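Local coordinates for AB hydrolase-1 domain-containing protein (Streptococcus mutans, PDB 4L9A) that probably hydrolyses carboxylic esters, as an alpha/beta hydrolase of a cariogenic bacterium, at residues T35-G40 / E105-Q110; C43-S48 / G71-D76; F52-D57 / S80-V85; Y112-H117 / Q126-S131. One frame throughout, in Å; residues are numbered along the deposited sequence.

From the N terminus, the chain opens three long loops in quick succession, at 35-40, 43-48 and 52-57. Interaction 2 closes its loop at 71-76 by pairing neighbouring strands of the central sheet. Interaction 3 closes next, at 80-85, so these two cross, and Asp76 of interaction 2 bonds to Ser54, Thr55 and Tyr82 of interaction 3. Interaction 1 closes last, at 105-110, and encloses both; it brings the turn after helix 93-106 against strand 33-38, the other neighbour of strand 71-75, and the residues after it. Interaction 4 follows in series, packing helix 120-130 on strand 111-117. That strand flanks 43-47, so interactions 1, 2 and 4 share one sheet, and interaction 3 ties loops beside it.

Interaction 1: residues T35-G40 / E105-Q110; sequences TCHREG and EHFKFQ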
loop_
_atom_site.group_PDB
_atom_site.type_symbol
_atom_site.label_atom_id
_atom_site.label_comp_id
_atom_site.label_asym_id
_atom_site.label_seq_id
_atom_site.Cartn_x
_atom_site.Cartn_y
_atom_site.Cartn_z
ATOM N N THR A 35 -6.454 11.882 -4.222
ATOM C CA THR A 35 -6.415 11.606 -2.792
ATOM C C THR A 35 -7.811 11.597 -2.199
ATOM O O THR A 35 -8.729 12.223 -2.741
ATOM C CB THR A 35 -5.607 12.671 -2.028
ATOM O OG1 THR A 35 -6.281 13.927 -2.110
ATOM C CG2 THR A 35 -4.196 12.821 -2.601
ATOM N N CYS A 36 -7.957 10.892 -1.078
ATOM C CA CYS A 36 -9.152 10.965 -0.251
ATOM C C CYS A 36 -8.696 11.264 1.161
ATOM O O CYS A 36 -7.735 10.666 1.643
ATOM C CB CYS A 36 -9.925 9.650 -0.275
ATOM S SG CYS A 36 -10.477 9.165 -1.908
ATOM N N HIS A 37 -9.388 12.168 1.842
ATOM C CA HIS A 37 -8.845 12.729 3.074
ATOM C C HIS A 37 -9.891 13.029 4.148
ATOM O O HIS A 37 -10.996 13.477 3.851
ATOM C CB HIS A 37 -8.064 14.006 2.743
ATOM C CG HIS A 37 -7.619 14.776 3.948
ATOM N ND1 HIS A 37 -8.322 15.852 4.443
ATOM C CD2 HIS A 37 -6.542 14.628 4.754
ATOM C CE1 HIS A 37 -7.696 16.340 5.500
ATOM N NE2 HIS A 37 -6.612 15.614 5.709
ATOM N N ARG A 38 -9.517 12.785 5.397
ATOM C CA ARG A 38 -10.341 13.120 6.549
ATOM C C ARG A 38 -9.431 13.796 7.555
ATOM O O ARG A 38 -8.323 13.322 7.816
ATOM C CB ARG A 38 -10.928 11.848 7.172
ATOM C CG ARG A 38 -11.878 12.096 8.319
ATOM C CD ARG A 38 -12.616 10.832 8.691
ATOM N NE ARG A 38 -11.872 10.000 9.638
ATOM C CZ ARG A 38 -12.108 8.705 9.825
ATOM N NH1 ARG A 38 -13.049 8.097 9.111
ATOM N NH2 ARG A 38 -11.398 8.009 10.714
ATOM N N GLU A 39 -9.890 14.903 8.122
ATOM C CA GLU A 39 -9.122 15.600 9.145
ATOM C C GLU A 39 -8.947 14.745 10.382
ATOM O O GLU A 39 -9.757 13.868 10.665
ATOM C CB GLU A 39 -9.809 16.914 9.539
ATOM C CG GLU A 39 -9.419 18.092 8.672
ATOM C CD GLU A 39 -7.932 18.390 8.739
ATOM O OE1 GLU A 39 -7.266 17.904 9.682
ATOM O OE2 GLU A 39 -7.428 19.101 7.843
ATOM N N GLY A 40 -7.892 15.025 11.130
ATOM C CA GLY A 40 -7.633 14.305 12.363
ATOM C C GLY A 40 -6.166 13.975 12.535
ATOM O O GLY A 40 -5.451 13.769 11.554
ATOM N N GLU A 105 2.418 17.779 2.873
ATOM C CA GLU A 105 2.477 19.200 3.241
ATOM C C GLU A 105 1.180 19.940 2.913
ATOM O O GLU A 105 0.905 21.005 3.460
ATOM C CB GLU A 105 3.659 19.899 2.560
ATOM C CG GLU A 105 5.016 19.299 2.904
ATOM C CD GLU A 105 5.241 19.169 4.403
ATOM O OE1 GLU A 105 5.148 20.200 5.109
ATOM O OE2 GLU A 105 5.505 18.035 4.869
ATOM N N HIS A 106 0.389 19.364 2.018
ATOM C CA HIS A 106 -0.877 19.950 1.606
ATOM C C HIS A 106 -1.927 19.893 2.716
ATOM O O HIS A 106 -2.847 20.710 2.740
ATOM C CB HIS A 106 -1.386 19.232 0.358
ATOM C CG HIS A 106 -2.599 19.856 -0.265
ATOM N ND1 HIS A 106 -2.553 21.045 -0.964
ATOM C CD2 HIS A 106 -3.885 19.432 -0.328
ATOM C CE1 HIS A 106 -3.761 21.332 -1.419
ATOM N NE2 HIS A 106 -4.585 20.366 -1.054
ATOM N N PHE A 107 -1.790 18.939 3.638
ATOM C CA PHE A 107 -2.779 18.770 4.712
ATOM C C PHE A 107 -2.243 19.091 6.106
ATOM O O PHE A 107 -1.036 19.235 6.294
ATOM C CB PHE A 107 -3.371 17.362 4.689
ATOM C CG PHE A 107 -4.106 17.036 3.427
ATOM C CD1 PHE A 107 -5.383 17.534 3.208
ATOM C CD2 PHE A 107 -3.530 16.234 2.459
ATOM C CE1 PHE A 107 -6.073 17.235 2.040
ATOM C CE2 PHE A 107 -4.211 15.931 1.288
ATOM C CZ PHE A 107 -5.489 16.446 1.078
ATOM N N LYS A 108 -3.150 19.178 7.082
ATOM C CA LYS A 108 -2.826 19.747 8.394
ATOM C C LYS A 108 -2.176 18.792 9.408
ATOM O O LYS A 108 -1.481 19.240 10.321
ATOM C CB LYS A 108 -4.068 20.402 9.022
ATOM C CG LYS A 108 -4.578 21.633 8.277
ATOM C CD LYS A 108 -5.905 22.120 8.855
ATOM C CE LYS A 108 -6.166 23.586 8.511
ATOM N NZ LYS A 108 -6.119 23.820 7.041
ATOM N N PHE A 109 -2.406 17.488 9.265
ATOM C CA PHE A 109 -1.927 16.535 10.271
ATOM C C PHE A 109 -0.449 16.739 10.597
ATOM O O PHE A 109 0.353 17.030 9.715
ATOM C CB PHE A 109 -2.206 15.087 9.853
ATOM C CG PHE A 109 -1.411 14.616 8.664
ATOM C CD1 PHE A 109 -1.899 14.774 7.375
ATOM C CD2 PHE A 109 -0.193 13.968 8.839
ATOM C CE1 PHE A 109 -1.174 14.310 6.273
ATOM C CE2 PHE A 109 0.539 13.504 7.749
ATOM C CZ PHE A 109 0.043 13.677 6.457
ATOM N N GLN A 110 -0.094 16.610 11.870
ATOM C CA GLN A 110 1.299 16.788 12.268
ATOM C C GLN A 110 2.026 15.452 12.495
ATOM O O GLN A 110 3.251 15.380 12.397
ATOM C CB GLN A 110 1.413 17.705 13.489
ATOM C CG GLN A 110 1.274 19.184 13.137
ATOM C CD GLN A 110 2.152 19.577 11.956
ATOM O OE1 GLN A 110 3.277 19.095 11.819
ATOM N NE2 GLN A 110 1.630 20.436 11.084
HETATM O O HOH W 1 -4.834 16.503 8.092
HETATM O O HOH W 2 -5.834 19.542 6.070
#
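His37 and Phe107 stack face to face, with ring centroids 3.9 Å apart and planes inclined by 16°. The overlap is not symmetrical: Phe107 CD1 lies over the centre of the imidazole, whereas His37 CD2 sits toward the rim of the phenyl ring. His37 reaches across because its CG is anti to the backbone N (chi1 172°). The opposite face of Phe107 is met by the edge of the His106 ring, through CD2 toward the phenyl rim.

Looser packing extends the contact at either end. Thr35 OG1 approaches the edge of the phenyl ring, 4.1 Å from Phe107 CZ, although its hydrogen bond goes to Glu24 O. At the other end Gly40 O rests 3.9 Å from Phe109 CB. In this alpha/beta hydrolase fold the contact joins antiparallel strand 33-38 to the turn between helix 93-106 and strand 111-117.

Polar links run through solvent. Water 1 lies 3.1 Å from His37 NE2, in the plane of the imidazole, accepts from Phe109 N at 2.9 Å and donates to Glu39 OE1 at 3.2 Å. Glu39 and Lys108 form no salt bridge: Glu39 OE2 passes across the aliphatic part of Lys108, 3.5 Å from its CD, and stays 5.0 Å from Lys108 NZ, while Glu39 OE1 accepts from Gly40 N.

Interaction 2: residues C43-S48 / G71-D76; sequences CFVFLS and GILTID
Strands 43-47 and 71-75 run parallel, their axes 4.2 Å apart at closest approach and inclined by 16°, and are joined by hydrogen bonds that alternate in direction: Phe44 N to Gly71 O, Leu73 N to Phe44 O and Phe46 N to Leu73 O. A fourth, from Ile75 N to Phe46 O at 3.4 Å, is weak, for the strands are parting there. Beyond it water 3 takes over, accepting from Ser48 N at 2.9 Å and donating to Ile75 O at 2.7 Å.

The side chains sort onto two faces. On one, Cys43 SG is anti to its own N (chi1 -178°), which carries the sulfur across to the neighbouring strand, 3.7 Å from Leu73 CB and against the peptide between Ile72 and Leu73. Gly71 lets the backbones close to 3.9 Å, CA to CA, at Cys43. Farther on, Leu47 and Ile75 run alongside each other, with Leu47 CD2 4.1 Å from Ile75 CB; helix 93-106 packs on this face through Phe104, Ile100 and Trp96. On the other face, two neighbouring carbons of the Phe46 ring meet two residues, CE2 touching CG2 and CD1 of Ile72 while CD2 lies 3.9 Å from Thr74 CG2. The ring of Phe59 also meets it.

Two adjacent parallel strands linked through short helices 55-58 and 60-63 make a beta-alpha-beta crossover, and their exchanged positions in the order 1-2-4-3-5 are a hallmark of the alpha/beta hydrolase fold.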
loop_
_atom_site.group_PDB
_atom_site.type_symbol
_atom_site.label_atom_id
_atom_site.label_comp_id
_atom_site.label_asym_id
_atom_site.label_seq_id
_atom_site.Cartn_x
_atom_site.Cartn_y
_atom_site.Cartn_z
ATOM N N CYS A 43 -2.721 10.963 11.439
ATOM C CA CYS A 43 -3.372 10.596 10.193
ATOM C C CYS A 43 -2.882 9.234 9.712
ATOM O O CYS A 43 -1.672 8.995 9.623
ATOM C CB CYS A 43 -3.104 11.666 9.131
ATOM S SG CYS A 43 -3.908 11.376 7.541
ATOM N N PHE A 44 -3.823 8.344 9.421
ATOM C CA PHE A 44 -3.490 7.090 8.746
ATOM C C PHE A 44 -3.361 7.290 7.250
ATOM O O PHE A 44 -4.344 7.593 6.554
ATOM C CB PHE A 44 -4.512 5.999 9.063
ATOM C CG PHE A 44 -4.117 5.127 10.228
ATOM C CD1 PHE A 44 -3.749 3.802 10.033
ATOM C CD2 PHE A 44 -4.088 5.642 11.514
ATOM C CE1 PHE A 44 -3.376 3.001 11.115
ATOM C CE2 PHE A 44 -3.719 4.851 12.591
ATOM C CZ PHE A 44 -3.367 3.530 12.388
ATOM N N VAL A 45 -2.134 7.127 6.765
ATOM C CA VAL A 45 -1.814 7.294 5.362
ATOM C C VAL A 45 -1.754 5.920 4.688
ATOM O O VAL A 45 -1.014 5.033 5.133
ATOM C CB VAL A 45 -0.453 8.000 5.196
ATOM C CG1 VAL A 45 -0.072 8.071 3.728
ATOM C CG2 VAL A 45 -0.478 9.398 5.844
ATOM N N PHE A 46 -2.524 5.748 3.619
ATOM C CA PHE A 46 -2.591 4.459 2.924
ATOM C C PHE A 46 -1.944 4.481 1.551
ATOM O O PHE A 46 -2.181 5.391 0.743
ATOM C CB PHE A 46 -4.051 4.012 2.771
ATOM C CG PHE A 46 -4.751 3.789 4.076
ATOM C CD1 PHE A 46 -4.769 2.531 4.665
ATOM C CD2 PHE A 46 -5.381 4.841 4.728
ATOM C CE1 PHE A 46 -5.416 2.329 5.874
ATOM C CE2 PHE A 46 -6.029 4.646 5.940
ATOM C CZ PHE A 46 -6.042 3.395 6.516
ATOM N N LEU A 47 -1.152 3.451 1.276
ATOM C CA LEU A 47 -0.580 3.243 -0.040
ATOM C C LEU A 47 -0.864 1.811 -0.480
ATOM O O LEU A 47 -0.690 0.868 0.288
ATOM C CB LEU A 47 0.931 3.485 -0.040
ATOM C CG LEU A 47 1.475 4.857 0.352
ATOM C CD1 LEU A 47 3.001 4.792 0.500
ATOM C CD2 LEU A 47 1.049 5.946 -0.658
ATOM N N SER A 48 -1.294 1.667 -1.725
ATOM C CA SER A 48 -1.662 0.378 -2.265
ATOM C C SER A 48 -0.459 -0.341 -2.851
ATOM O O SER A 48 0.643 0.221 -2.951
ATOM C CB SER A 48 -2.742 0.567 -3.337
ATOM O OG SER A 48 -3.909 1.074 -2.727
ATOM N N GLY A 71 -7.282 10.723 11.561
ATOM C CA GLY A 71 -7.226 11.244 10.207
ATOM C C GLY A 71 -7.039 10.134 9.187
ATOM O O GLY A 71 -6.562 9.051 9.518
ATOM N N ILE A 72 -7.428 10.399 7.945
ATOM C CA ILE A 72 -7.253 9.446 6.858
ATOM C C ILE A 72 -6.676 10.187 5.658
ATOM O O ILE A 72 -7.127 11.276 5.326
ATOM C CB ILE A 72 -8.603 8.803 6.432
ATOM C CG1 ILE A 72 -9.293 8.119 7.614
ATOM C CG2 ILE A 72 -8.398 7.832 5.283
ATOM C CD1 ILE A 72 -8.540 6.882 8.156
ATOM N N LEU A 73 -5.675 9.603 5.013
ATOM C CA LEU A 73 -5.219 10.090 3.717
ATOM C C LEU A 73 -4.939 8.900 2.834
ATOM O O LEU A 73 -4.043 8.110 3.122
ATOM C CB LEU A 73 -3.942 10.935 3.848
ATOM C CG LEU A 73 -3.278 11.394 2.552
ATOM C CD1 LEU A 73 -4.232 12.267 1.677
ATOM C CD2 LEU A 73 -2.010 12.173 2.881
ATOM N N THR A 74 -5.709 8.756 1.765
ATOM C CA THR A 74 -5.399 7.730 0.786
ATOM C C THR A 74 -4.829 8.391 -0.457
ATOM O O THR A 74 -5.239 9.505 -0.835
ATOM C CB THR A 74 -6.629 6.879 0.428
ATOM O OG1 THR A 74 -7.550 7.661 -0.340
ATOM C CG2 THR A 74 -7.326 6.357 1.699
ATOM N N ILE A 75 -3.900 7.695 -1.099
ATOM C CA ILE A 75 -3.208 8.205 -2.272
ATOM C C ILE A 75 -3.182 7.158 -3.387
ATOM O O ILE A 75 -2.750 6.018 -3.167
ATOM C CB ILE A 75 -1.751 8.598 -1.918
ATOM C CG1 ILE A 75 -1.734 9.658 -0.812
ATOM C CG2 ILE A 75 -1.007 9.103 -3.152
ATOM C CD1 ILE A 75 -0.326 10.003 -0.314
ATOM N N ASP A 76 -3.646 7.536 -4.579
ATOM C CA ASP A 76 -3.585 6.653 -5.747
ATOM C C ASP A 76 -2.321 6.932 -6.569
ATOM O O ASP A 76 -2.081 8.062 -6.975
ATOM C CB ASP A 76 -4.817 6.826 -6.647
ATOM C CG ASP A 76 -6.097 6.296 -6.011
ATOM O OD1 ASP A 76 -6.089 6.014 -4.786
ATOM O OD2 ASP A 76 -7.120 6.187 -6.730
HETATM O O HOH W 3 -1.066 3.955 -3.521
#

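Interaction 3: residues F52-D57 / S80-V85; sequences FFSTAD and SGYSPV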
loop_
_atom_site.group_PDB
_atom_site.type_symbol
_atom_site.label_atom_id
_atom_site.label_comp_id
_atom_site.label_asym_id
_atom_site.label_seq_id
_atom_site.Cartn_x
_atom_site.Cartn_y
_atom_site.Cartn_z
ATOM N N PHE A 52 -4.893 -1.785 -9.989
ATOM C CA PHE A 52 -5.679 -0.704 -10.567
ATOM C C PHE A 52 -6.720 -0.190 -9.591
ATOM O O PHE A 52 -7.408 0.777 -9.886
ATOM C CB PHE A 52 -6.408 -1.167 -11.839
ATOM C CG PHE A 52 -5.498 -1.534 -12.972
ATOM C CD1 PHE A 52 -4.165 -1.154 -12.965
ATOM C CD2 PHE A 52 -5.986 -2.258 -14.055
ATOM C CE1 PHE A 52 -3.329 -1.503 -14.008
ATOM C CE2 PHE A 52 -5.160 -2.602 -15.106
ATOM C CZ PHE A 52 -3.827 -2.230 -15.085
ATOM N N PHE A 53 -6.865 -0.842 -8.442
ATOM C CA PHE A 53 -7.863 -0.392 -7.476
ATOM C C PHE A 53 -7.524 0.996 -6.917
ATOM O O PHE A 53 -6.364 1.316 -6.694
ATOM C CB PHE A 53 -7.980 -1.369 -6.311
ATOM C CG PHE A 53 -8.225 -2.793 -6.723
ATOM C CD1 PHE A 53 -9.366 -3.140 -7.423
ATOM C CD2 PHE A 53 -7.316 -3.786 -6.389
ATOM C CE1 PHE A 53 -9.595 -4.453 -7.790
ATOM C CE2 PHE A 53 -7.537 -5.115 -6.756
ATOM C CZ PHE A 53 -8.673 -5.447 -7.452
ATOM N N SER A 54 -8.544 1.804 -6.660
ATOM C CA SER A 54 -8.322 3.081 -5.977
ATOM C C SER A 54 -8.084 2.774 -4.506
ATOM O O SER A 54 -8.627 1.806 -3.976
ATOM C CB SER A 54 -9.527 4.025 -6.147
ATOM O OG SER A 54 -9.216 5.323 -5.663
ATOM N N THR A 55 -7.282 3.598 -3.841
ATOM C CA THR A 55 -6.715 3.203 -2.547
ATOM C C THR A 55 -7.743 3.195 -1.423
ATOM O O THR A 55 -7.775 2.265 -0.613
ATOM C CB THR A 55 -5.495 4.061 -2.194
ATOM O OG1 THR A 55 -4.463 3.797 -3.151
ATOM C CG2 THR A 55 -4.971 3.742 -0.783
ATOM N N ALA A 56 -8.611 4.202 -1.383
ATOM C CA ALA A 56 -9.649 4.224 -0.364
ATOM C C ALA A 56 -10.567 2.993 -0.464
ATOM O O ALA A 56 -10.965 2.425 0.558
ATOM C CB ALA A 56 -10.466 5.519 -0.450
ATOM N N ASP A 57 -10.909 2.605 -1.692
ATOM C CA ASP A 57 -11.729 1.418 -1.936
ATOM C C ASP A 57 -10.961 0.176 -1.478
ATOM O O ASP A 57 -11.504 -0.725 -0.816
ATOM C CB ASP A 57 -12.010 1.262 -3.434
ATOM C CG ASP A 57 -12.874 2.382 -4.006
ATOM O OD1 ASP A 57 -13.639 2.987 -3.237
ATOM O OD2 ASP A 57 -12.795 2.647 -5.233
ATOM N N SER A 80 -3.226 4.204 -11.657
ATOM C CA SER A 80 -4.063 3.357 -10.821
ATOM C C SER A 80 -5.261 4.114 -10.293
ATOM O O SER A 80 -5.204 5.332 -10.108
ATOM C CB SER A 80 -3.260 2.813 -9.638
ATOM O OG SER A 80 -3.166 3.794 -8.628
ATOM N N GLY A 81 -6.341 3.392 -10.022
ATOM C CA GLY A 81 -7.492 4.005 -9.399
ATOM C C GLY A 81 -7.926 5.228 -10.186
ATOM O O GLY A 81 -8.089 5.156 -11.399
ATOM N N TYR A 82 -8.104 6.356 -9.508
ATOM C CA TYR A 82 -8.586 7.540 -10.202
ATOM C C TYR A 82 -7.476 8.556 -10.450
ATOM O O TYR A 82 -7.747 9.661 -10.911
ATOM C CB TYR A 82 -9.762 8.181 -9.455
ATOM C CG TYR A 82 -10.975 7.279 -9.354
ATOM C CD1 TYR A 82 -11.871 7.152 -10.416
ATOM C CD2 TYR A 82 -11.231 6.562 -8.193
ATOM C CE1 TYR A 82 -12.978 6.324 -10.324
ATOM C CE2 TYR A 82 -12.344 5.738 -8.093
ATOM C CZ TYR A 82 -13.209 5.617 -9.161
ATOM O OH TYR A 82 -14.312 4.783 -9.054
ATOM N N SER A 83 -6.228 8.213 -10.137
ATOM C CA SER A 83 -5.139 9.103 -10.554
ATOM C C SER A 83 -5.002 9.057 -12.071
ATOM O O SER A 83 -5.457 8.109 -12.705
ATOM C CB SER A 83 -3.821 8.763 -9.862
ATOM O OG SER A 83 -3.781 9.348 -8.563
ATOM N N PRO A 84 -4.388 10.090 -12.663
ATOM C CA PRO A 84 -4.293 10.122 -14.125
ATOM C C PRO A 84 -3.380 9.023 -14.677
ATOM O O PRO A 84 -2.490 8.504 -13.974
ATOM C CB PRO A 84 -3.676 11.501 -14.411
ATOM C CG PRO A 84 -3.972 12.329 -13.187
ATOM C CD PRO A 84 -3.868 11.323 -12.047
ATOM N N VAL A 85 -3.607 8.653 -15.929
ATOM C CA VAL A 85 -2.644 7.804 -16.613
ATOM C C VAL A 85 -1.586 8.682 -17.281
ATOM O O VAL A 85 -1.892 9.761 -17.803
ATOM C CB VAL A 85 -3.297 6.838 -17.625
ATOM C CG1 VAL A 85 -4.302 5.917 -16.920
ATOM C CG2 VAL A 85 -3.967 7.598 -18.741
HETATM O O HOH W 4 -4.800 3.422 -6.396
HETATM O O HOH W 5 -14.587 3.487 -6.971
#
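Gly81 N donates to Phe52 O at 2.8 Å, the direct hydrogen bond between the two loops. It is bent, with 140° at the hydrogen, and the donor stands above the carbonyl plane rather than on a lone pair. Gly81 occupies the second position of a type II' beta turn from Ser80 to Ser83, where its positive phi of 53° suits glycine. With no side chain intervening, backbone meets backbone, and Gly81 CA comes within 3.6 Å of Ser54 CA.

Beside this, Ser54 packs at the edge of the Tyr82 ring, its CB 3.8 Å from CE2 and its OG 3.5 Å from CD2. The hydroxyl is bonded to Asp76, whose carboxylate also receives Thr55 N and Tyr82 N and so bonds to both segments. These loops follow strands 43-47 and 71-75 at their C-terminal ends, the end of the sheet at which alpha/beta hydrolases build their active sites. Helix 188-206 packs over the loops here, through Trp195 on Phe53, Tyr198 on Phe52 and Tyr200 on Tyr82.

Water completes the join at two points. Water 4 donates to Phe53 O at 2.6 Å and to Ser80 OG at 2.8 Å; Ser80 OG is also hydrogen-bonded to Ala77 O. Water 5, in the plane of the Tyr82 ring, accepts from Tyr82 OH and donates to Asp57 OD2 at 2.6 Å, linking two groups that share no direct hydrogen bond.

Interaction 4: residues Y112-H117 / Q126-S131; sequences YLLCVH and QIMNQS
Tyr112 reaches from its strand to the end of the helix, where Ser131 receives it. CB lies beside Cys43 O of the adjoining strand; a chi1 of 68° then tucks CG in over the backbone, flanked by N and C, and turns the ring toward helix 120-130. Leu114 CG lies at the ring edge, and Phe104 meets the ring edge-to-face. Farther out, CE1 is 3.6 Å from Ser131 OG and CZ is 4.3 Å from Ile127 CG2. At the tip, OH touches Met128 CA at 3.5 Å and shares a hydrogen bond of 2.7 Å with Ser131 OG, in which either hydroxyl could donate; Ser131 OG is also hydrogen-bonded to Lys133 O.

Strand 111-117 and helix 120-130 are the first two elements of a beta-alpha-beta unit completed by strand 134-141, and alpha/beta hydrolases carry the nucleophile elbow at the sharp turn between them. Strand and helix run nearly antiparallel, at 166°.

Next along the strand, Leu114 CD1 fits into the angle between two helix side chains. It presses on CG of Met128, a selenomethionine, at a tight 3.5 Å, and lies 3.9 Å from Ile127 CG2. Ile127 O accepts from both Gln130 N and Ser131 N as the helix ends.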
loop_
_atom_site.group_PDB
_atom_site.type_symbol
_atom_site.label_atom_id
_atom_site.label_comp_id
_atom_site.label_asym_id
_atom_site.label_seq_id
_atom_site.Cartn_x
_atom_site.Cartn_y
_atom_site.Cartn_z
ATOM N N TYR A 112 1.641 10.914 11.780
ATOM C CA TYR A 112 0.962 9.931 10.953
ATOM C C TYR A 112 1.438 8.504 11.203
ATOM O O TYR A 112 2.498 8.275 11.793
ATOM C CB TYR A 112 1.170 10.269 9.479
ATOM C CG TYR A 112 2.598 10.091 9.024
ATOM C CD1 TYR A 112 3.571 11.041 9.328
ATOM C CD2 TYR A 112 2.977 8.973 8.303
ATOM C CE1 TYR A 112 4.889 10.880 8.912
ATOM C CE2 TYR A 112 4.290 8.795 7.881
ATOM C CZ TYR A 112 5.241 9.749 8.189
ATOM O OH TYR A 112 6.542 9.571 7.766
ATOM N N LEU A 113 0.627 7.556 10.753
ATOM C CA LEU A 113 1.052 6.170 10.593
ATOM C C LEU A 113 0.855 5.819 9.132
ATOM O O LEU A 113 -0.107 6.261 8.503
ATOM C CB LEU A 113 0.230 5.225 11.468
ATOM C CG LEU A 113 0.504 5.259 12.971
ATOM C CD1 LEU A 113 -0.258 6.403 13.617
ATOM C CD2 LEU A 113 0.109 3.930 13.600
ATOM N N LEU A 114 1.791 5.059 8.584
ATOM C CA LEU A 114 1.687 4.572 7.220
ATOM C C LEU A 114 1.122 3.160 7.239
ATOM O O LEU A 114 1.575 2.321 8.021
ATOM C CB LEU A 114 3.066 4.549 6.569
ATOM C CG LEU A 114 3.435 5.794 5.770
ATOM C CD1 LEU A 114 4.936 5.848 5.490
ATOM C CD2 LEU A 114 2.619 5.828 4.485
ATOM N N CYS A 115 0.140 2.901 6.381
ATOM C CA CYS A 115 -0.422 1.566 6.227
ATOM C C CYS A 115 -0.339 1.228 4.752
ATOM O O CYS A 115 -0.928 1.913 3.918
ATOM C CB CYS A 115 -1.880 1.523 6.709
ATOM S SG CYS A 115 -2.701 -0.115 6.533
ATOM N N VAL A 116 0.418 0.193 4.412
ATOM C CA VAL A 116 0.641 -0.103 3.002
ATOM C C VAL A 116 0.455 -1.574 2.704
ATOM O O VAL A 116 0.586 -2.439 3.596
ATOM C CB VAL A 116 2.060 0.330 2.550
ATOM C CG1 VAL A 116 2.379 1.720 3.066
ATOM C CG2 VAL A 116 3.124 -0.681 3.057
ATOM N N HIS A 117 0.156 -1.852 1.441
ATOM C CA HIS A 117 0.147 -3.212 0.930
ATOM C C HIS A 117 1.259 -3.359 -0.096
ATOM O O HIS A 117 1.482 -2.459 -0.905
ATOM C CB HIS A 117 -1.207 -3.529 0.281
ATOM C CG HIS A 117 -1.298 -4.911 -0.278
ATOM N ND1 HIS A 117 -1.596 -5.165 -1.602
ATOM C CD2 HIS A 117 -1.123 -6.121 0.304
ATOM C CE1 HIS A 117 -1.611 -6.470 -1.806
ATOM N NE2 HIS A 117 -1.323 -7.074 -0.663
ATOM N N GLN A 126 11.053 5.292 2.436
ATOM C CA GLN A 126 11.682 6.588 2.157
ATOM C C GLN A 126 10.926 7.723 2.834
ATOM O O GLN A 126 11.529 8.632 3.383
ATOM C CB GLN A 126 11.762 6.838 0.649
ATOM C CG GLN A 126 12.364 5.679 -0.122
ATOM C CD GLN A 126 13.811 5.430 0.251
ATOM O OE1 GLN A 126 14.479 6.309 0.793
ATOM N NE2 GLN A 126 14.305 4.229 -0.043
ATOM N N ILE A 127 9.599 7.659 2.786
ATOM C CA ILE A 127 8.748 8.653 3.435
ATOM C C ILE A 127 9.072 8.803 4.927
ATOM O O ILE A 127 9.270 9.907 5.431
ATOM C CB ILE A 127 7.256 8.285 3.252
ATOM C CG1 ILE A 127 6.885 8.313 1.767
ATOM C CG2 ILE A 127 6.363 9.221 4.061
ATOM C CD1 ILE A 127 5.575 7.631 1.444
HETATM N N MSE A 128 9.131 7.687 5.640
HETATM C CA MSE A 128 9.387 7.740 7.075
HETATM C C MSE A 128 10.795 8.258 7.361
HETATM O O MSE A 128 11.033 8.898 8.378
HETATM C CB MSE A 128 9.171 6.365 7.713
HETATM C CG MSE A 128 7.744 5.847 7.561
HETATM SE SE MSE A 128 7.453 4.122 8.493
HETATM C CE MSE A 128 8.318 2.919 7.203
ATOM N N ASN A 129 11.721 7.989 6.451
ATOM C CA ASN A 129 13.098 8.449 6.603
ATOM C C ASN A 129 13.275 9.932 6.242
ATOM O O ASN A 129 14.214 10.580 6.708
ATOM C CB ASN A 129 14.029 7.545 5.778
ATOM C CG ASN A 129 15.488 7.943 5.870
ATOM O OD1 ASN A 129 16.121 7.815 6.920
ATOM N ND2 ASN A 129 16.042 8.401 4.753
ATOM N N GLN A 130 12.365 10.488 5.441
ATOM C CA GLN A 130 12.559 11.851 4.926
ATOM C C GLN A 130 11.565 12.907 5.418
ATOM O O GLN A 130 11.857 14.102 5.356
ATOM C CB GLN A 130 12.534 11.860 3.397
ATOM C CG GLN A 130 13.542 10.961 2.719
ATOM C CD GLN A 130 13.407 11.013 1.214
ATOM O OE1 GLN A 130 13.076 12.062 0.644
ATOM N NE2 GLN A 130 13.646 9.881 0.556
ATOM N N SER A 131 10.391 12.477 5.870
ATOM C CA SER A 131 9.313 13.405 6.223
ATOM C C SER A 131 9.605 14.174 7.499
ATOM O O SER A 131 10.008 13.587 8.500
ATOM C CB SER A 131 8.011 12.644 6.423
ATOM O OG SER A 131 8.123 11.757 7.528
#